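Local structure of cellulase (Xanthomonas axonopodis pv. citri, 4W7W) at residues R67-W72 and D108-A113; F149-E154 and N181-P186; F311-G316 and P323-L328. The protein probably hydrolyses the beta-1,4-glucosidic bonds of cellulose, as a family 5 glycoside hydrolase, and binds cello-oligosaccharide in a cleft. One frame throughout, in Å; residues are numbered along the deposited sequence. Where two conformers were deposited one is given.

Contact 1 (R67-W72 and D108-A113)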
loop_
_atom_site.group_PDB
_atom_site.type_symbol
_atom_site.label_atom_id
_atom_site.label_comp_id
_atom_site.label_asym_id
_atom_site.label_seq_id
_atom_site.Cartn_x
_atom_site.Cartn_y
_atom_site.Cartn_z
ATOM N N ARG A 67 -4.534 4.537 -3.188
ATOM C CA ARG A 67 -3.359 3.690 -3.398
ATOM C C ARG A 67 -3.508 3.011 -4.755
ATOM O O ARG A 67 -4.559 2.431 -5.037
ATOM C CB ARG A 67 -3.195 2.683 -2.249
ATOM C CG ARG A 67 -1.954 1.802 -2.364
ATOM C CD ARG A 67 -1.679 1.109 -1.050
ATOM N NE ARG A 67 -0.507 0.244 -1.018
ATOM C CZ ARG A 67 -0.517 -1.080 -1.127
ATOM N NH1 ARG A 67 -1.609 -1.751 -1.455
ATOM N NH2 ARG A 67 0.589 -1.750 -0.882
ATOM N N LEU A 68 -2.476 3.137 -5.582
ATOM C CA LEU A 68 -2.492 2.685 -6.960
ATOM C C LEU A 68 -1.434 1.605 -7.179
ATOM O O LEU A 68 -0.264 1.904 -7.424
ATOM C CB LEU A 68 -2.231 3.854 -7.897
ATOM C CG LEU A 68 -2.324 3.530 -9.381
ATOM C CD1 LEU A 68 -3.776 3.309 -9.788
ATOM C CD2 LEU A 68 -1.691 4.624 -10.221
ATOM N N PRO A 69 -1.844 0.335 -7.080
ATOM C CA PRO A 69 -0.933 -0.757 -7.443
ATOM C C PRO A 69 -0.560 -0.702 -8.920
ATOM O O PRO A 69 -1.413 -0.471 -9.769
ATOM C CB PRO A 69 -1.785 -2.008 -7.185
ATOM C CG PRO A 69 -2.775 -1.582 -6.140
ATOM C CD PRO A 69 -3.111 -0.166 -6.514
ATOM N N PHE A 70 0.709 -0.961 -9.206
ATOM C CA PHE A 70 1.159 -1.198 -10.570
ATOM C C PHE A 70 2.400 -2.079 -10.493
ATOM O O PHE A 70 2.970 -2.286 -9.417
ATOM C CB PHE A 70 1.440 0.101 -11.333
ATOM C CG PHE A 70 2.525 0.920 -10.722
ATOM C CD1 PHE A 70 2.209 1.820 -9.741
ATOM C CD2 PHE A 70 3.846 0.777 -11.099
ATOM C CE1 PHE A 70 3.164 2.592 -9.136
ATOM C CE2 PHE A 70 4.832 1.529 -10.481
ATOM C CZ PHE A 70 4.488 2.447 -9.508
ATOM N N LEU A 71 2.771 -2.661 -11.627
ATOM C CA LEU A 71 3.882 -3.621 -11.632
ATOM C C LEU A 71 5.204 -3.019 -12.039
ATOM O O LEU A 71 5.326 -2.286 -13.044
ATOM C CB LEU A 71 3.627 -4.777 -12.581
ATOM C CG LEU A 71 2.391 -5.615 -12.277
ATOM C CD1 LEU A 71 2.373 -6.809 -13.202
ATOM C CD2 LEU A 71 2.373 -6.056 -10.818
ATOM N N TRP A 72 6.230 -3.381 -11.276
ATOM C CA TRP A 72 7.605 -3.046 -11.601
ATOM C C TRP A 72 7.941 -3.443 -13.038
ATOM O O TRP A 72 8.526 -2.672 -13.789
ATOM C CB TRP A 72 8.510 -3.747 -10.580
ATOM C CG TRP A 72 9.946 -3.354 -10.584
ATOM C CD1 TRP A 72 10.593 -2.504 -11.438
ATOM C CD2 TRP A 72 10.931 -3.850 -9.680
ATOM N NE1 TRP A 72 11.929 -2.455 -11.122
ATOM C CE2 TRP A 72 12.160 -3.260 -10.037
ATOM C CE3 TRP A 72 10.892 -4.749 -8.609
ATOM C CZ2 TRP A 72 13.342 -3.548 -9.363
ATOM C CZ3 TRP A 72 12.066 -5.054 -7.953
ATOM C CH2 TRP A 72 13.273 -4.448 -8.328
ATOM N N ASP A 108 2.108 2.445 -5.589
ATOM C CA ASP A 108 2.392 1.153 -4.946
ATOM C C ASP A 108 3.046 0.223 -5.945
ATOM O O ASP A 108 2.392 -0.301 -6.835
ATOM C CB ASP A 108 1.084 0.542 -4.418
ATOM C CG ASP A 108 1.133 -0.953 -4.220
ATOM O OD1 ASP A 108 2.218 -1.526 -3.994
ATOM O OD2 ASP A 108 0.014 -1.533 -4.325
ATOM N N LEU A 109 4.362 0.060 -5.797
ATOM C CA LEU A 109 5.113 -0.910 -6.599
ATOM C C LEU A 109 4.725 -2.302 -6.079
ATOM O O LEU A 109 5.209 -2.746 -5.032
ATOM C CB LEU A 109 6.612 -0.671 -6.471
ATOM C CG LEU A 109 7.454 -1.413 -7.515
ATOM C CD1 LEU A 109 7.309 -0.777 -8.886
ATOM C CD2 LEU A 109 8.911 -1.407 -7.089
ATOM N N HIS A 110 3.789 -2.950 -6.765
ATOM C CA HIS A 110 3.025 -4.028 -6.157
ATOM C C HIS A 110 3.676 -5.379 -6.428
ATOM O O HIS A 110 3.130 -6.211 -7.149
ATOM C CB HIS A 110 1.585 -3.975 -6.644
ATOM C CG HIS A 110 0.610 -4.688 -5.757
ATOM N ND1 HIS A 110 -0.019 -4.064 -4.700
ATOM C CD2 HIS A 110 0.135 -5.953 -5.785
ATOM C CE1 HIS A 110 -0.850 -4.915 -4.128
ATOM N NE2 HIS A 110 -0.779 -6.067 -4.767
ATOM N N ASN A 111 4.863 -5.579 -5.838
ATOM C CA ASN A 111 5.768 -6.608 -6.340
ATOM C C ASN A 111 6.263 -7.667 -5.374
ATOM O O ASN A 111 6.971 -8.565 -5.810
ATOM C CB ASN A 111 6.947 -5.964 -7.093
ATOM C CG ASN A 111 6.628 -5.788 -8.536
ATOM O OD1 ASN A 111 5.855 -4.893 -8.903
ATOM N ND2 ASN A 111 7.112 -6.706 -9.359
ATOM N N TYR A 112 5.935 -7.609 -4.081
ATOM C CA TYR A 112 6.258 -8.715 -3.176
ATOM C C TYR A 112 7.761 -9.005 -3.106
ATOM O O TYR A 112 8.176 -10.135 -2.848
ATOM C CB TYR A 112 5.482 -9.987 -3.541
ATOM C CG TYR A 112 3.984 -9.792 -3.646
ATOM C CD1 TYR A 112 3.182 -9.901 -2.539
ATOM C CD2 TYR A 112 3.372 -9.471 -4.862
ATOM C CE1 TYR A 112 1.811 -9.725 -2.616
ATOM C CE2 TYR A 112 2.004 -9.281 -4.956
ATOM C CZ TYR A 112 1.226 -9.414 -3.829
ATOM O OH TYR A 112 -0.139 -9.238 -3.924
ATOM N N ALA A 113 8.564 -7.965 -3.305
ATOM C CA ALA A 113 10.018 -8.063 -3.347
ATOM C C ALA A 113 10.524 -9.017 -4.426
ATOM O O ALA A 113 11.569 -9.653 -4.272
ATOM C CB ALA A 113 10.587 -8.403 -1.970
#
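Asp-108 lays its carboxylate flat over one face of the Arg-67 guanidinium, the two planes only 13° apart. Asp-108 OD2 and Arg-67 NH1 form a salt bridge of 3.3 Å in which no N-H points at the oxygen, so charge alone acts. The N-H bonds of Arg-67 go elsewhere, to Asn-28 and Asn-153, and salt bridges reach Glu-222 and Glu-266. The same OD2 takes a short bond, 2.6 Å, from His-110 ND1 on its syn lone pair, close to the imidazole plane, which helps hold that ring's rotation. Pro-69 crosses the carboxylate at a slant, CG 3.3 Å from Asp-108 OD2, and runs beside the His-110 side chain.

On the opposite sheet face the packing is apolar. Leu-109 sends CD1 to Phe-70 CE2 (3.7 Å) and to Trp-72 CB (3.6 Å), while its CD2 sits over the indole near the rim. With CG anti to the backbone N (chi1 -170°), Trp-72 turns its ring toward helix 127-141. Its N gives Asn-111 OD1 a nearly straight bond of 2.8 Å, just where a helix begins. Two backbone bonds join strands 65-70 and 104-109 in parallel register, and a third, from His-110 N to Phe-70 O, carries the ladder one residue past the second strand. This is the neighbouring-strand pairing of a (beta/alpha)8 barrel, with His-110 entering the glycan pocket.

Contact 2 (F149-E154 and N181-P186). With BGC (beta-D-glucopyranose), chain C.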
loop_
_atom_site.group_PDB
_atom_site.type_symbol
_atom_site.label_atom_id
_atom_site.label_comp_id
_atom_site.label_asym_id
_atom_site.label_seq_id
_atom_site.Cartn_x
_atom_site.Cartn_y
_atom_site.Cartn_z
ATOM N N PHE A 149 5.329 7.739 -2.154
ATOM C CA PHE A 149 6.086 6.619 -2.729
ATOM C C PHE A 149 5.905 5.363 -1.863
ATOM O O PHE A 149 6.450 5.277 -0.767
ATOM C CB PHE A 149 7.562 6.971 -2.839
ATOM C CG PHE A 149 7.852 8.185 -3.685
ATOM C CD1 PHE A 149 7.105 8.527 -4.797
ATOM C CD2 PHE A 149 8.945 8.967 -3.389
ATOM C CE1 PHE A 149 7.444 9.629 -5.568
ATOM C CE2 PHE A 149 9.285 10.076 -4.163
ATOM C CZ PHE A 149 8.540 10.390 -5.266
ATOM N N GLY A 150 5.143 4.396 -2.369
ATOM C CA GLY A 150 4.949 3.110 -1.689
ATOM C C GLY A 150 5.982 2.112 -2.165
ATOM O O GLY A 150 5.794 1.420 -3.172
ATOM N N LEU A 151 7.095 2.045 -1.446
ATOM C CA LEU A 151 8.284 1.343 -1.939
ATOM C C LEU A 151 8.067 -0.067 -2.458
ATOM O O LEU A 151 8.667 -0.450 -3.455
ATOM C CB LEU A 151 9.357 1.289 -0.860
ATOM C CG LEU A 151 9.859 2.634 -0.342
ATOM C CD1 LEU A 151 11.063 2.394 0.553
ATOM C CD2 LEU A 151 10.167 3.594 -1.493
ATOM N N MET A 152 7.280 -0.875 -1.745
ATOM C CA MET A 152 7.128 -2.258 -2.165
ATOM C C MET A 152 5.950 -2.899 -1.479
ATOM O O MET A 152 5.882 -2.920 -0.249
ATOM C CB MET A 152 8.371 -3.075 -1.795
ATOM C CG MET A 152 8.325 -4.521 -2.243
ATOM S SD MET A 152 8.155 -4.760 -4.023
ATOM C CE MET A 152 9.736 -4.125 -4.578
ATOM N N ASN A 153 5.048 -3.485 -2.246
ATOM C CA ASN A 153 3.949 -4.214 -1.640
ATOM C C ASN A 153 4.445 -5.519 -1.028
ATOM O O ASN A 153 4.984 -6.367 -1.743
ATOM C CB ASN A 153 2.876 -4.538 -2.648
ATOM C CG ASN A 153 1.699 -5.201 -1.989
ATOM O OD1 ASN A 153 1.045 -4.578 -1.153
ATOM N ND2 ASN A 153 1.431 -6.446 -2.319
ATOM N N GLU A 154 4.206 -5.699 0.272
ATOM C CA GLU A 154 4.369 -7.005 0.950
ATOM C C GLU A 154 5.651 -7.774 0.600
ATOM O O GLU A 154 5.601 -8.909 0.111
ATOM C CB GLU A 154 3.134 -7.882 0.734
ATOM C CG GLU A 154 1.900 -7.228 1.319
ATOM C CD GLU A 154 0.680 -8.120 1.318
ATOM O OE1 GLU A 154 0.782 -9.269 0.862
ATOM O OE2 GLU A 154 -0.391 -7.639 1.786
ATOM N N ASN A 181 9.034 13.853 -1.003
ATOM C CA ASN A 181 7.756 13.185 -0.876
ATOM C C ASN A 181 7.754 12.197 0.282
ATOM O O ASN A 181 8.785 11.648 0.657
ATOM C CB ASN A 181 7.445 12.396 -2.147
ATOM C CG ASN A 181 7.570 13.212 -3.420
ATOM O OD1 ASN A 181 8.652 13.696 -3.745
ATOM N ND2 ASN A 181 6.484 13.338 -4.168
ATOM N N LEU A 182 6.571 11.941 0.829
ATOM C CA LEU A 182 6.399 10.904 1.833
ATOM C C LEU A 182 6.764 9.556 1.224
ATOM O O LEU A 182 6.314 9.226 0.112
ATOM C CB LEU A 182 4.938 10.897 2.305
ATOM C CG LEU A 182 4.582 9.817 3.334
ATOM C CD1 LEU A 182 5.349 9.940 4.641
ATOM C CD2 LEU A 182 3.095 9.851 3.597
ATOM N N ILE A 183 7.563 8.782 1.958
ATOM C CA ILE A 183 7.922 7.422 1.591
ATOM C C ILE A 183 7.235 6.488 2.588
ATOM O O ILE A 183 7.388 6.650 3.805
ATOM C CB ILE A 183 9.451 7.200 1.651
ATOM C CG1 ILE A 183 10.156 8.057 0.614
ATOM C CG2 ILE A 183 9.767 5.729 1.429
ATOM C CD1 ILE A 183 11.660 8.097 0.808
ATOM N N LEU A 184 6.516 5.501 2.061
ATOM C CA LEU A 184 5.925 4.429 2.860
ATOM C C LEU A 184 6.840 3.208 2.766
ATOM O O LEU A 184 7.052 2.660 1.684
ATOM C CB LEU A 184 4.527 4.060 2.376
ATOM C CG LEU A 184 3.525 5.213 2.379
ATOM C CD1 LEU A 184 2.172 4.693 1.928
ATOM C CD2 LEU A 184 3.429 5.884 3.735
ATOM N N VAL A 185 7.366 2.799 3.919
ATOM C CA VAL A 185 8.363 1.733 4.041
ATOM C C VAL A 185 7.717 0.513 4.679
ATOM O O VAL A 185 7.232 0.604 5.794
ATOM C CB VAL A 185 9.531 2.149 4.975
ATOM C CG1 VAL A 185 10.591 1.057 5.036
ATOM C CG2 VAL A 185 10.139 3.448 4.512
ATOM N N PRO A 186 7.723 -0.635 3.990
ATOM C CA PRO A 186 7.195 -1.846 4.592
ATOM C C PRO A 186 8.297 -2.635 5.287
ATOM O O PRO A 186 9.487 -2.357 5.105
ATOM C CB PRO A 186 6.719 -2.614 3.370
ATOM C CG PRO A 186 7.775 -2.314 2.346
ATOM C CD PRO A 186 8.172 -0.873 2.604
HETATM C C2 BGC C . -0.788 -14.020 1.111
HETATM C C3 BGC C . -0.747 -12.784 0.225
HETATM C C4 BGC C . -1.529 -11.633 0.852
HETATM C C5 BGC C . -1.071 -11.416 2.288
HETATM C C6 BGC C . -1.942 -10.405 3.011
HETATM C C1 BGC C . -0.325 -13.647 2.506
HETATM O O2 BGC C . 0.066 -15.052 0.606
HETATM O O3 BGC C . -1.307 -13.099 -1.050
HETATM O O4 BGC C . -1.401 -10.447 0.065
HETATM O O5 BGC C . -1.170 -12.628 3.034
HETATM O O6 BGC C . -1.532 -10.265 4.376
HETATM O O HOH W 1 5.679 0.313 0.604
#
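Phe-149 and Asn-181 stack ring on amide at the start of the pairing. The ring and the amide plane are 25° apart, and Asn-181 CG comes within 3.5 Å of Phe-149 CZ. Asn-181 CB adds a CH-pi contact, 4.0 Å from the ring centroid and over the same face. Bonds from ND2 to the carbonyls of Val-147 and Phe-141 help hold the amide in this pose.

Beyond the stack the strands run parallel. Phe-149 N donates to Leu-182 O and Leu-184 N to Phe-149 O, the latter at 2.8 Å. The third rung, from Leu-151 N to Leu-184 O, stretches to 3.2 Å as segment 149-154 begins to leave the sheet. There water 1 bridges the two backbones: it accepts from Met-152 N at 3.1 Å and also meets Leu-184 O, prolonging the link where the backbones part. Leu-151 has CG beside its backbone N (chi1 -60°), and its branch point and both its methyls gather round Ile-183 CG2, with CG and CD2 each 3.6 Å away. Pro-186 CG approaches Met-152 O to 3.3 Å.

Farther along, Glu-154 OE1 accepts a 2.6 Å hydrogen bond from O4 of a bound beta-D-glucopyranose, and its OE2 is held by His-224. The pair closes the beta-alpha-beta unit made by strand 147-150, helix 160-176 and strand 183-186. Leu-151 packs on Thr-170 and Ile-174 of that helix, Phe-149 meets Trp-134 of helix 127-141, and strands 104-109 and 219-226 flank the two.

Contact 3 (F311-G316 and P323-L328)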
loop_
_atom_site.group_PDB
_atom_site.type_symbol
_atom_site.label_atom_id
_atom_site.label_comp_id
_atom_site.label_asym_id
_atom_site.label_seq_id
_atom_site.Cartn_x
_atom_site.Cartn_y
_atom_site.Cartn_z
ATOM N N PHE A 311 -14.457 -8.187 -0.632
ATOM C CA PHE A 311 -13.882 -6.951 -0.095
ATOM C C PHE A 311 -14.071 -5.747 -1.008
ATOM O O PHE A 311 -13.521 -4.691 -0.746
ATOM C CB PHE A 311 -12.386 -7.145 0.210
ATOM C CG PHE A 311 -12.088 -8.297 1.127
ATOM C CD1 PHE A 311 -12.817 -8.538 2.292
ATOM C CD2 PHE A 311 -11.001 -9.098 0.860
ATOM C CE1 PHE A 311 -12.481 -9.601 3.138
ATOM C CE2 PHE A 311 -10.655 -10.135 1.695
ATOM C CZ PHE A 311 -11.404 -10.401 2.825
ATOM N N THR A 312 -14.816 -5.888 -2.091
ATOM C CA THR A 312 -14.970 -4.775 -3.000
ATOM C C THR A 312 -15.764 -3.626 -2.403
ATOM O O THR A 312 -16.842 -3.839 -1.850
ATOM C CB THR A 312 -15.604 -5.194 -4.326
ATOM O OG1 THR A 312 -15.679 -4.033 -5.153
ATOM C CG2 THR A 312 -17.008 -5.834 -4.178
ATOM N N VAL A 313 -15.271 -2.407 -2.582
ATOM C CA VAL A 313 -16.090 -1.220 -2.365
ATOM C C VAL A 313 -16.258 -0.415 -3.655
ATOM O O VAL A 313 -16.655 0.751 -3.608
ATOM C CB VAL A 313 -15.633 -0.353 -1.166
ATOM C CG1 VAL A 313 -15.800 -1.150 0.123
ATOM C CG2 VAL A 313 -14.214 0.163 -1.335
ATOM N N GLN A 314 -15.994 -1.043 -4.804
ATOM C CA GLN A 314 -16.308 -0.412 -6.072
ATOM C C GLN A 314 -17.831 -0.290 -6.184
ATOM O O GLN A 314 -18.521 -1.282 -6.011
ATOM C CB GLN A 314 -15.782 -1.262 -7.220
ATOM C CG GLN A 314 -15.968 -0.620 -8.589
ATOM C CD GLN A 314 -15.099 0.595 -8.841
ATOM O OE1 GLN A 314 -14.186 0.930 -8.075
ATOM N NE2 GLN A 314 -15.350 1.237 -9.960
ATOM N N PRO A 315 -18.354 0.920 -6.473
ATOM C CA PRO A 315 -19.803 1.056 -6.555
ATOM C C PRO A 315 -20.345 0.197 -7.655
ATOM O O PRO A 315 -19.657 -0.114 -8.641
ATOM C CB PRO A 315 -20.001 2.535 -6.842
ATOM C CG PRO A 315 -18.738 2.960 -7.493
ATOM C CD PRO A 315 -17.677 2.186 -6.755
ATOM N N GLY A 316 -21.589 -0.214 -7.482
ATOM C CA GLY A 316 -22.235 -1.032 -8.484
ATOM C C GLY A 316 -22.412 -0.311 -9.810
ATOM O O GLY A 316 -22.432 0.909 -9.857
ATOM N N PRO A 323 -21.591 -2.421 0.832
ATOM C CA PRO A 323 -21.927 -2.410 2.263
ATOM C C PRO A 323 -20.877 -1.818 3.181
ATOM O O PRO A 323 -21.190 -1.030 4.073
ATOM C CB PRO A 323 -22.185 -3.892 2.558
ATOM C CG PRO A 323 -22.712 -4.414 1.253
ATOM C CD PRO A 323 -21.858 -3.740 0.224
ATOM N N GLN A 324 -19.617 -2.143 2.949
ATOM C CA GLN A 324 -18.577 -1.679 3.861
ATOM C C GLN A 324 -18.340 -0.181 3.743
ATOM O O GLN A 324 -17.843 0.446 4.670
ATOM C CB GLN A 324 -17.263 -2.430 3.637
ATOM C CG GLN A 324 -17.347 -3.934 3.906
ATOM C CD GLN A 324 -17.595 -4.762 2.667
ATOM O OE1 GLN A 324 -18.452 -4.410 1.851
ATOM N NE2 GLN A 324 -16.892 -5.870 2.531
ATOM N N MET A 325 -18.710 0.397 2.603
ATOM C CA MET A 325 -18.521 1.811 2.409
ATOM C C MET A 325 -19.321 2.651 3.387
ATOM O O MET A 325 -18.888 3.742 3.728
ATOM C CB MET A 325 -18.896 2.212 0.985
ATOM C CG MET A 325 -18.756 3.706 0.698
ATOM S SD MET A 325 -17.162 4.431 1.119
ATOM C CE MET A 325 -16.288 3.261 0.134
ATOM N N ALA A 326 -20.465 2.161 3.840
ATOM C CA ALA A 326 -21.237 2.914 4.811
ATOM C C ALA A 326 -20.485 3.095 6.126
ATOM O O ALA A 326 -20.743 4.025 6.867
ATOM C CB ALA A 326 -22.565 2.240 5.052
ATOM N N ILE A 327 -19.582 2.177 6.434
ATOM C CA ILE A 327 -18.736 2.305 7.610
ATOM C C ILE A 327 -17.500 3.145 7.295
ATOM O O ILE A 327 -17.188 4.085 8.023
ATOM C CB ILE A 327 -18.365 0.922 8.183
ATOM C CG1 ILE A 327 -19.649 0.251 8.705
ATOM C CG2 ILE A 327 -17.364 1.073 9.322
ATOM C CD1 ILE A 327 -19.513 -1.224 8.970
ATOM N N LEU A 328 -16.816 2.837 6.206
ATOM C CA LEU A 328 -15.625 3.600 5.846
ATOM C C LEU A 328 -15.906 5.088 5.757
ATOM O O LEU A 328 -15.118 5.911 6.219
ATOM C CB LEU A 328 -15.031 3.108 4.525
ATOM C CG LEU A 328 -14.533 1.668 4.494
ATOM C CD1 LEU A 328 -14.121 1.295 3.082
ATOM C CD2 LEU A 328 -13.380 1.453 5.454
HETATM O O HOH W 2 -18.455 -5.639 -0.588
#
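Val-313 packs on the short C-terminal helix 325-328 from the loop that follows strand 293-301, the last strand of the (beta/alpha)8 barrel. The contact is small, 212 Å² summed over both sides, and shows how a loop and a helix can be matched without any direct hydrogen bond between them.

Val-313 has the largest share: CG1 faces Gln-324 and Leu-328, while CB and CG2 face Met-325. CG1, beside the backbone N (chi1 -64°), lies 4.0 Å from Gln-324 CB and 4.2 Å from Leu-328 CD1, one helical turn farther on. CB and CG2 are met by the thioether end of Met-325. That chain is bent at both chi2 and chi3, which curls CE back so that it comes within 3.9 Å of Val-313 CB, the two side chains crossing at about a right angle. Met-325 also touches Tyr-57 and Phe-58 of helix 52-60, while Val-313, Gln-324 and Leu-328 all touch Trp-298, which ties the patch to the barrel wall.

The polar part of the contact is indirect. Gln-324 is bent at chi2 and reaches back along the loop, with NE2 bonded to the carbonyls of Thr-269 and Pro-310. Holding NE2 in this way orients the amide, so that OE1 faces the loop backbone. Thr-312 shapes that backbone through an ST turn, in which its OG1 accepts from Gln-314 N at 3.0 Å. Gln-324 O receives both Ile-327 N and Leu-328 N. Between loop and amide stands water 2, which donates one hydrogen bond to Thr-312 O and another to Gln-324 OE1, each 2.7 Å long.

Contacts 1 and 2 belong to one continuous sheet, since strands 104-109 and 147-150 are neighbours in the barrel; their centres are about 10 Å apart. Asn-153 joins them: its OD1 lies 2.9 Å from Arg-67 NH2, probably hydrogen-bonded, and its N is equally close to Leu-109 O. Both open onto the sugar-binding cleft, contact 1 through His-110, about 4 Å from a bound glucose unit, and contact 2 through Glu-154, which holds another. Contact 3 stands apart, its centre about 23 Å from that of contact 1 and 25 Å from that of contact 2. It lies on the barrel's outer side, although the Phe-311 side chain comes to about 6 Å from bound sugar.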